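Local coordinates for protein putative alcohol dehydrogenase (Sinorhizobium meliloti, PDB 4J6F) that probably oxidises alcohols with a nicotinamide coenzyme, as a member of the medium-chain dehydrogenase/reductase superfamily, at residues A[77-80]-A[81-84]; A[192-195]-A[196-200]; A[338-341]-A[342-346]. All blocks are in the same frame, centred on the assembly; numbering follows the deposited sequence.

Contact 1 (A[77-80]-A[81-84]); sequences DVWV and REGA
The backbone NH groups of Arg81 and Glu82 bond to the carbonyl oxygens of Asp77 and Val78, the latter bond nearly straight with Glu82 N 2.9 Å from Val78 O, before the pattern widens to Ala84 N on Trp79 O at 2.9 Å. With Gly83 at positive phi, this is a Schellman motif that ends helix 75-82 in the GroES-like part of the chain; its inner bond, Gly83 N to Val80 O, is weak and doubtful. Val78 and Glu82 run side by side one turn apart. With chi1 at 172°, Val78 CG1 swings to the side of its carbonyl carbon and onto Glu82, 3.6 Å from Glu82 OE1. The same oxygen reaches the edge of the Trp79 indole near the ring plane, 3.7 Å from Trp79 CD1, with carboxylate and ring turned 33° apart. Replacing Glu82 by an alanine would probably leave Val78 CG1 and the CD1 edge of Trp79 without the group that bridges them. Glu82 OE2 makes a long salt bridge of 3.7 Å to Arg81 NH2, but Arg81 is held chiefly elsewhere, by NE on Gly43 O. The carboxylate of Asp77 leads away from 81-84, its OD2 bonding to Tyr162 OH. Past the glycine, the methyl of Ala84 comes back toward the indole, Ala84 CB resting 3.7 Å from Trp79 CD1.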
loop_
_atom_site.group_PDB
_atom_site.type_symbol
_atom_site.label_atom_id
_atom_site.label_comp_id
_atom_site.label_asym_id
_atom_site.label_seq_id
_atom_site.Cartn_x
_atom_site.Cartn_y
_atom_site.Cartn_z
ATOM N N ASP A 77 -5.825 -8.741 23.026
ATOM C CA ASP A 77 -6.447 -9.507 24.130
ATOM C C ASP A 77 -7.881 -9.863 23.795
ATOM O O ASP A 77 -8.298 -11.025 23.874
ATOM C CB ASP A 77 -6.529 -8.662 25.407
ATOM C CG ASP A 77 -5.170 -8.311 26.002
ATOM O OD1 ASP A 77 -4.116 -8.735 25.463
ATOM O OD2 ASP A 77 -5.183 -7.592 27.033
ATOM N N VAL A 78 -8.624 -8.815 23.438
ATOM C CA VAL A 78 -10.053 -8.849 23.210
ATOM C C VAL A 78 -10.341 -9.587 21.915
ATOM O O VAL A 78 -11.103 -10.550 21.901
ATOM C CB VAL A 78 -10.626 -7.410 23.154
ATOM C CG1 VAL A 78 -12.077 -7.401 22.714
ATOM C CG2 VAL A 78 -10.515 -6.741 24.505
ATOM N N TRP A 79 -9.714 -9.154 20.830
ATOM C CA TRP A 79 -9.962 -9.786 19.538
ATOM C C TRP A 79 -9.605 -11.266 19.483
ATOM O O TRP A 79 -10.330 -12.041 18.860
ATOM C CB TRP A 79 -9.310 -9.006 18.400
ATOM C CG TRP A 79 -9.984 -7.678 18.161
ATOM C CD1 TRP A 79 -11.341 -7.384 18.265
ATOM C CD2 TRP A 79 -9.351 -6.471 17.763
ATOM N NE1 TRP A 79 -11.567 -6.056 17.964
ATOM C CE2 TRP A 79 -10.363 -5.477 17.647
ATOM C CE3 TRP A 79 -8.031 -6.125 17.491
ATOM C CZ2 TRP A 79 -10.079 -4.166 17.269
ATOM C CZ3 TRP A 79 -7.745 -4.811 17.114
ATOM C CH2 TRP A 79 -8.766 -3.849 17.003
ATOM N N VAL A 80 -8.526 -11.675 20.146
ATOM C CA VAL A 80 -8.206 -13.099 20.200
ATOM C C VAL A 80 -9.325 -13.851 20.924
ATOM O O VAL A 80 -9.757 -14.901 20.473
ATOM C CB VAL A 80 -6.839 -13.371 20.852
ATOM C CG1 VAL A 80 -6.684 -14.832 21.231
ATOM C CG2 VAL A 80 -5.719 -12.957 19.918
ATOM N N ARG A 81 -9.814 -13.296 22.028
ATOM C CA ARG A 81 -10.855 -13.952 22.806
ATOM C C ARG A 81 -12.125 -14.063 21.990
ATOM O O ARG A 81 -12.733 -15.124 21.943
ATOM C CB ARG A 81 -11.117 -13.184 24.091
ATOM C CG ARG A 81 -12.070 -13.852 25.070
ATOM C CD ARG A 81 -12.559 -12.826 26.077
ATOM N NE ARG A 81 -13.613 -12.027 25.464
ATOM C CZ ARG A 81 -13.768 -10.715 25.611
ATOM N NH1 ARG A 81 -12.942 -10.013 26.367
ATOM N NH2 ARG A 81 -14.768 -10.100 24.992
ATOM N N GLU A 82 -12.519 -12.977 21.329
ATOM C CA GLU A 82 -13.712 -12.992 20.466
ATOM C C GLU A 82 -13.534 -13.821 19.190
ATOM O O GLU A 82 -14.519 -14.270 18.620
ATOM C CB GLU A 82 -14.145 -11.574 20.104
ATOM C CG GLU A 82 -14.364 -10.709 21.326
ATOM C CD GLU A 82 -14.860 -9.313 21.003
ATOM O OE1 GLU A 82 -14.271 -8.658 20.122
ATOM O OE2 GLU A 82 -15.840 -8.867 21.643
ATOM N N GLY A 83 -12.288 -14.035 18.756
ATOM C CA GLY A 83 -12.010 -14.697 17.483
ATOM C C GLY A 83 -12.361 -13.753 16.344
ATOM O O GLY A 83 -12.811 -14.165 15.270
ATOM N N ALA A 84 -12.133 -12.470 16.572
ATOM C CA ALA A 84 -12.639 -11.460 15.677
ATOM C C ALA A 84 -11.717 -11.082 14.522
ATOM O O ALA A 84 -11.837 -9.978 13.992
ATOM C CB ALA A 84 -12.994 -10.229 16.472
#

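Contact 2 (A[192-195]-A[196-200]); sequences YLTG and ERMLE
Gly195 and Leu199 meet within the regular turns of helix 189-201, where Leu199 N bonds to Gly195 O at 3.1 Å and the isobutyl group lies against the same carbonyl, with Leu199 CG 3.6 Å from Gly195 O. Three further i to i+4 bonds join the two segments: Glu196 N to Tyr192 O, Arg197 N to Leu193 O and Met198 N to Thr194 O. The close packing is of side-chain bases on backbone oxygens. Met198, present as selenomethionine, has CG anti to its carbonyl carbon (chi1 -80°), which lays it along the preceding turn with CG 3.4 Å from Thr194 O; Met198 SE stays 4.1 Å from Thr194 O and farther from the methyl CG2. Thr194 OG1 turns back up the helix to Cys190 O. This inner side is buried, with Met198 and Leu199 touching Ile223 and Leu226 of helix 218-229. The other side is looser and partly exposed. There Arg197 touches 192-195 through its base alone, Arg197 CB lying 3.7 Å from Thr194 O, while its bent chain leads off to a salt bridge with Asp335. Glu200, which does not touch 192-195, forms a salt bridge with Arg230. Glu196 lies deeper, its CB 3.4 Å from Tyr192 O, and sends its carboxylate to Arg338. Since the charged ends all find mates outside the two segments, the turn itself is held by its backbone bonds, with the side-chain bases lying over the carbonyl oxygens, and the acids and arginine are left to tie the helix to its neighbours.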
loop_
_atom_site.group_PDB
_atom_site.type_symbol
_atom_site.label_atom_id
_atom_site.label_comp_id
_atom_site.label_asym_id
_atom_site.label_seq_id
_atom_site.Cartn_x
_atom_site.Cartn_y
_atom_site.Cartn_z
ATOM N N TYR A 192 3.711 0.125 21.377
ATOM C CA TYR A 192 4.830 0.967 20.928
ATOM C C TYR A 192 5.717 0.257 19.905
ATOM O O TYR A 192 6.261 0.896 18.997
ATOM C CB TYR A 192 5.633 1.559 22.103
ATOM C CG TYR A 192 4.860 2.631 22.874
ATOM C CD1 TYR A 192 3.723 2.299 23.618
ATOM C CD2 TYR A 192 5.251 3.973 22.849
ATOM C CE1 TYR A 192 3.007 3.260 24.307
ATOM C CE2 TYR A 192 4.539 4.942 23.546
ATOM C CZ TYR A 192 3.416 4.578 24.271
ATOM O OH TYR A 192 2.670 5.512 24.969
ATOM N N LEU A 193 5.840 -1.058 20.019
ATOM C CA LEU A 193 6.510 -1.806 18.978
ATOM C C LEU A 193 5.697 -1.679 17.696
ATOM O O LEU A 193 6.257 -1.350 16.635
ATOM C CB LEU A 193 6.667 -3.276 19.362
ATOM C CG LEU A 193 7.467 -4.137 18.383
ATOM C CD1 LEU A 193 8.859 -3.573 18.143
ATOM C CD2 LEU A 193 7.564 -5.560 18.907
ATOM N N THR A 194 4.384 -1.927 17.809
ATOM C CA THR A 194 3.449 -1.810 16.686
ATOM C C THR A 194 3.467 -0.402 16.079
ATOM O O THR A 194 3.632 -0.244 14.869
ATOM C CB THR A 194 2.028 -2.255 17.095
ATOM O OG1 THR A 194 2.065 -3.642 17.414
ATOM C CG2 THR A 194 1.034 -2.091 15.972
ATOM N N GLY A 195 3.316 0.611 16.923
ATOM C CA GLY A 195 3.548 1.998 16.521
ATOM C C GLY A 195 4.833 2.223 15.737
ATOM O O GLY A 195 4.784 2.734 14.620
ATOM N N GLU A 196 5.980 1.842 16.300
ATOM C CA GLU A 196 7.270 2.020 15.606
ATOM C C GLU A 196 7.297 1.430 14.204
ATOM O O GLU A 196 7.734 2.115 13.274
ATOM C CB GLU A 196 8.441 1.431 16.392
ATOM C CG GLU A 196 9.355 2.457 17.027
ATOM C CD GLU A 196 9.900 3.481 16.043
ATOM O OE1 GLU A 196 10.710 3.119 15.163
ATOM O OE2 GLU A 196 9.530 4.662 16.172
ATOM N N ARG A 197 6.840 0.174 14.062
ATOM C CA ARG A 197 6.894 -0.549 12.786
ATOM C C ARG A 197 6.110 0.235 11.762
ATOM O O ARG A 197 6.574 0.454 10.647
ATOM C CB ARG A 197 6.286 -1.940 12.909
ATOM C CG ARG A 197 7.026 -3.074 12.194
ATOM C CD ARG A 197 7.681 -2.692 10.875
ATOM N NE ARG A 197 8.989 -3.327 10.704
ATOM C CZ ARG A 197 9.270 -4.273 9.810
ATOM N NH1 ARG A 197 8.343 -4.709 8.973
ATOM N NH2 ARG A 197 10.488 -4.784 9.749
HETATM N N MSE A 198 4.926 0.684 12.169
HETATM C CA MSE A 198 4.031 1.453 11.302
HETATM C C MSE A 198 4.777 2.646 10.789
HETATM O O MSE A 198 4.782 2.894 9.586
HETATM C CB MSE A 198 2.779 1.881 12.057
HETATM C CG MSE A 198 1.750 0.760 12.167
HETATM SE SE MSE A 198 0.211 1.386 13.246
HETATM C CE MSE A 198 -0.577 2.706 12.019
ATOM N N LEU A 199 5.442 3.372 11.687
ATOM C CA LEU A 199 6.174 4.581 11.309
ATOM C C LEU A 199 7.389 4.280 10.438
ATOM O O LEU A 199 7.809 5.117 9.637
ATOM C CB LEU A 199 6.578 5.395 12.542
ATOM C CG LEU A 199 5.396 5.991 13.317
ATOM C CD1 LEU A 199 5.867 6.842 14.480
ATOM C CD2 LEU A 199 4.462 6.789 12.415
ATOM N N GLU A 200 7.934 3.076 10.592
ATOM C CA GLU A 200 9.074 2.627 9.812
ATOM C C GLU A 200 8.632 2.189 8.398
ATOM O O GLU A 200 9.319 2.453 7.395
ATOM C CB GLU A 200 9.787 1.500 10.571
ATOM C CG GLU A 200 11.205 1.190 10.101
ATOM C CD GLU A 200 12.258 2.148 10.637
ATOM O OE1 GLU A 200 13.443 1.752 10.617
ATOM O OE2 GLU A 200 11.924 3.280 11.070
#

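Contact 3 (A[338-341]-A[342-346]); sequences RLVR and YIEEK
In the final turns of helix 333-344, Arg338 lays its aliphatic chain over one face of the Tyr342 ring. Arg338 CG lies 4.2 Å from the centroid of the Tyr342 ring and 19° off the normal, a CH-pi contact displaced toward the phenol rim. Arg338 CG is anti to the backbone N (chi1 -174°), which sends the chain alongside the tyrosine; the guanidinium then stands steeply to the ring, at 78°, and its NH2 forms a salt bridge with Asp335. Tyr342 N also bonds to Arg338 O at 2.8 Å, and that carbonyl oxygen lies over the same face, 3.5 Å from Tyr342 CG. The helix follows strand 324-327, an outermost strand of the parallel sheet of the Rossmann-type coenzyme domain, and ends at Lys346, at positive phi, in a Schellman motif whose inner bond joins Lys346 N to Ile343 O at 3.2 Å. On the buried flank Leu339 CD1 meets Ile343 CD1 at 4.1 Å, their branches crossing at a slant beside Ile348 and Phe188. Val340 CG1 lies 3.9 Å from Glu344 OE1, an oxygen bonded to the backbone N of Ala177. On the exposed flank Arg341 and Glu345 run alongside each other, and the carboxylate meets the aliphatic part of the arginine: Arg341 CG is 3.4 Å from Glu345 OE2, while Arg341 NE remains 4.8 Å from that oxygen.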
loop_
_atom_site.group_PDB
_atom_site.type_symbol
_atom_site.label_atom_id
_atom_site.label_comp_id
_atom_site.label_asym_id
_atom_site.label_seq_id
_atom_site.Cartn_x
_atom_site.Cartn_y
_atom_site.Cartn_z
ATOM N N ARG A 338 15.268 0.009 19.467
ATOM C CA ARG A 338 15.022 1.439 19.375
ATOM C C ARG A 338 14.011 1.851 20.420
ATOM O O ARG A 338 14.134 2.913 21.026
ATOM C CB ARG A 338 14.513 1.816 17.985
ATOM C CG ARG A 338 14.375 3.317 17.761
ATOM C CD ARG A 338 14.568 3.667 16.293
ATOM N NE ARG A 338 13.552 3.031 15.453
ATOM C CZ ARG A 338 13.748 1.979 14.653
ATOM N NH1 ARG A 338 14.941 1.409 14.534
ATOM N NH2 ARG A 338 12.728 1.490 13.966
ATOM N N LEU A 339 13.009 1.009 20.637
ATOM C CA LEU A 339 11.998 1.298 21.642
ATOM C C LEU A 339 12.629 1.326 23.033
ATOM O O LEU A 339 12.452 2.295 23.778
ATOM C CB LEU A 339 10.857 0.290 21.561
ATOM C CG LEU A 339 9.812 0.277 22.662
ATOM C CD1 LEU A 339 9.193 1.659 22.778
ATOM C CD2 LEU A 339 8.766 -0.769 22.329
ATOM N N VAL A 340 13.388 0.281 23.367
ATOM C CA VAL A 340 14.144 0.277 24.621
ATOM C C VAL A 340 14.937 1.587 24.734
ATOM O O VAL A 340 14.827 2.300 25.737
ATOM C CB VAL A 340 15.057 -0.972 24.765
ATOM C CG1 VAL A 340 15.988 -0.851 25.969
ATOM C CG2 VAL A 340 14.209 -2.225 24.907
ATOM N N ARG A 341 15.688 1.913 23.685
ATOM C CA ARG A 341 16.488 3.124 23.643
ATOM C C ARG A 341 15.649 4.383 23.930
ATOM O O ARG A 341 16.066 5.249 24.710
ATOM C CB ARG A 341 17.183 3.217 22.290
ATOM C CG ARG A 341 18.639 3.643 22.333
ATOM C CD ARG A 341 19.437 3.006 21.198
ATOM N NE ARG A 341 18.856 3.232 19.862
ATOM C CZ ARG A 341 18.526 2.264 19.002
ATOM N NH1 ARG A 341 18.720 0.985 19.318
ATOM N NH2 ARG A 341 18.004 2.572 17.822
ATOM N N TYR A 342 14.460 4.468 23.329
ATOM C CA TYR A 342 13.561 5.612 23.535
ATOM C C TYR A 342 13.129 5.748 24.989
ATOM O O TYR A 342 13.163 6.848 25.570
ATOM C CB TYR A 342 12.301 5.487 22.679
ATOM C CG TYR A 342 12.419 5.927 21.235
ATOM C CD1 TYR A 342 13.440 6.779 20.810
ATOM C CD2 TYR A 342 11.477 5.512 20.294
ATOM C CE1 TYR A 342 13.535 7.180 19.482
ATOM C CE2 TYR A 342 11.557 5.915 18.965
ATOM C CZ TYR A 342 12.588 6.747 18.568
ATOM O OH TYR A 342 12.660 7.144 17.263
ATOM N N ILE A 343 12.693 4.628 25.558
ATOM C CA ILE A 343 12.345 4.564 26.971
ATOM C C ILE A 343 13.493 5.075 27.842
ATOM O O ILE A 343 13.269 5.908 28.732
ATOM C CB ILE A 343 11.951 3.141 27.394
ATOM C CG1 ILE A 343 10.586 2.762 26.798
ATOM C CG2 ILE A 343 11.918 3.047 28.909
ATOM C CD1 ILE A 343 10.333 1.269 26.682
ATOM N N GLU A 344 14.714 4.601 27.558
ATOM C CA GLU A 344 15.899 4.935 28.366
ATOM C C GLU A 344 16.289 6.391 28.272
ATOM O O GLU A 344 16.479 7.042 29.287
ATOM C CB GLU A 344 17.074 4.038 28.019
ATOM C CG GLU A 344 16.906 2.620 28.544
ATOM C CD GLU A 344 18.038 1.702 28.123
ATOM O OE1 GLU A 344 18.245 0.638 28.761
ATOM O OE2 GLU A 344 18.724 2.058 27.143
ATOM N N GLU A 345 16.372 6.909 27.049
ATOM C CA GLU A 345 16.674 8.327 26.805
ATOM C C GLU A 345 15.498 9.242 27.155
ATOM O O GLU A 345 15.582 10.450 26.973
ATOM C CB GLU A 345 17.067 8.542 25.339
ATOM C CG GLU A 345 18.322 7.802 24.898
ATOM C CD GLU A 345 18.414 7.621 23.385
ATOM O OE1 GLU A 345 17.593 8.201 22.633
ATOM O OE2 GLU A 345 19.319 6.887 22.938
ATOM N N LYS A 346 14.407 8.654 27.644
ATOM C CA LYS A 346 13.157 9.376 27.938
ATOM C C LYS A 346 12.601 10.232 26.778
ATOM O O LYS A 346 12.099 11.337 26.994
ATOM C CB LYS A 346 13.291 10.202 29.226
ATOM C CG LYS A 346 13.341 9.359 30.490
ATOM C CD LYS A 346 13.533 10.217 31.730
ATOM C CE LYS A 346 13.960 9.380 32.924
ATOM N NZ LYS A 346 12.896 8.443 33.394
#

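How the contacts relate
Contacts 2 and 3 touch, their centres 14 Å apart. Glu196 OE1 meets Arg338 NH2 at 2.9 Å, with a longer, weak ion pair from Glu200, while Tyr192 CB packs on Leu339 CD1 at 3.6 Å; helices 189-201 and 333-344 are thus joined by charge and by apolar packing. Contact 1 touches neither: its nearest atoms are about 9 Å from contact 2 and about 15 Å from contact 3, which lies on the opposite side of the chain's centre. The side chains of Trp79 in contact 1 and Thr194 in contact 2 each lie near a bound glycerol (about 6 Å and 5 Å), probably from the crystallisation liquor, though such molecules can mark pockets.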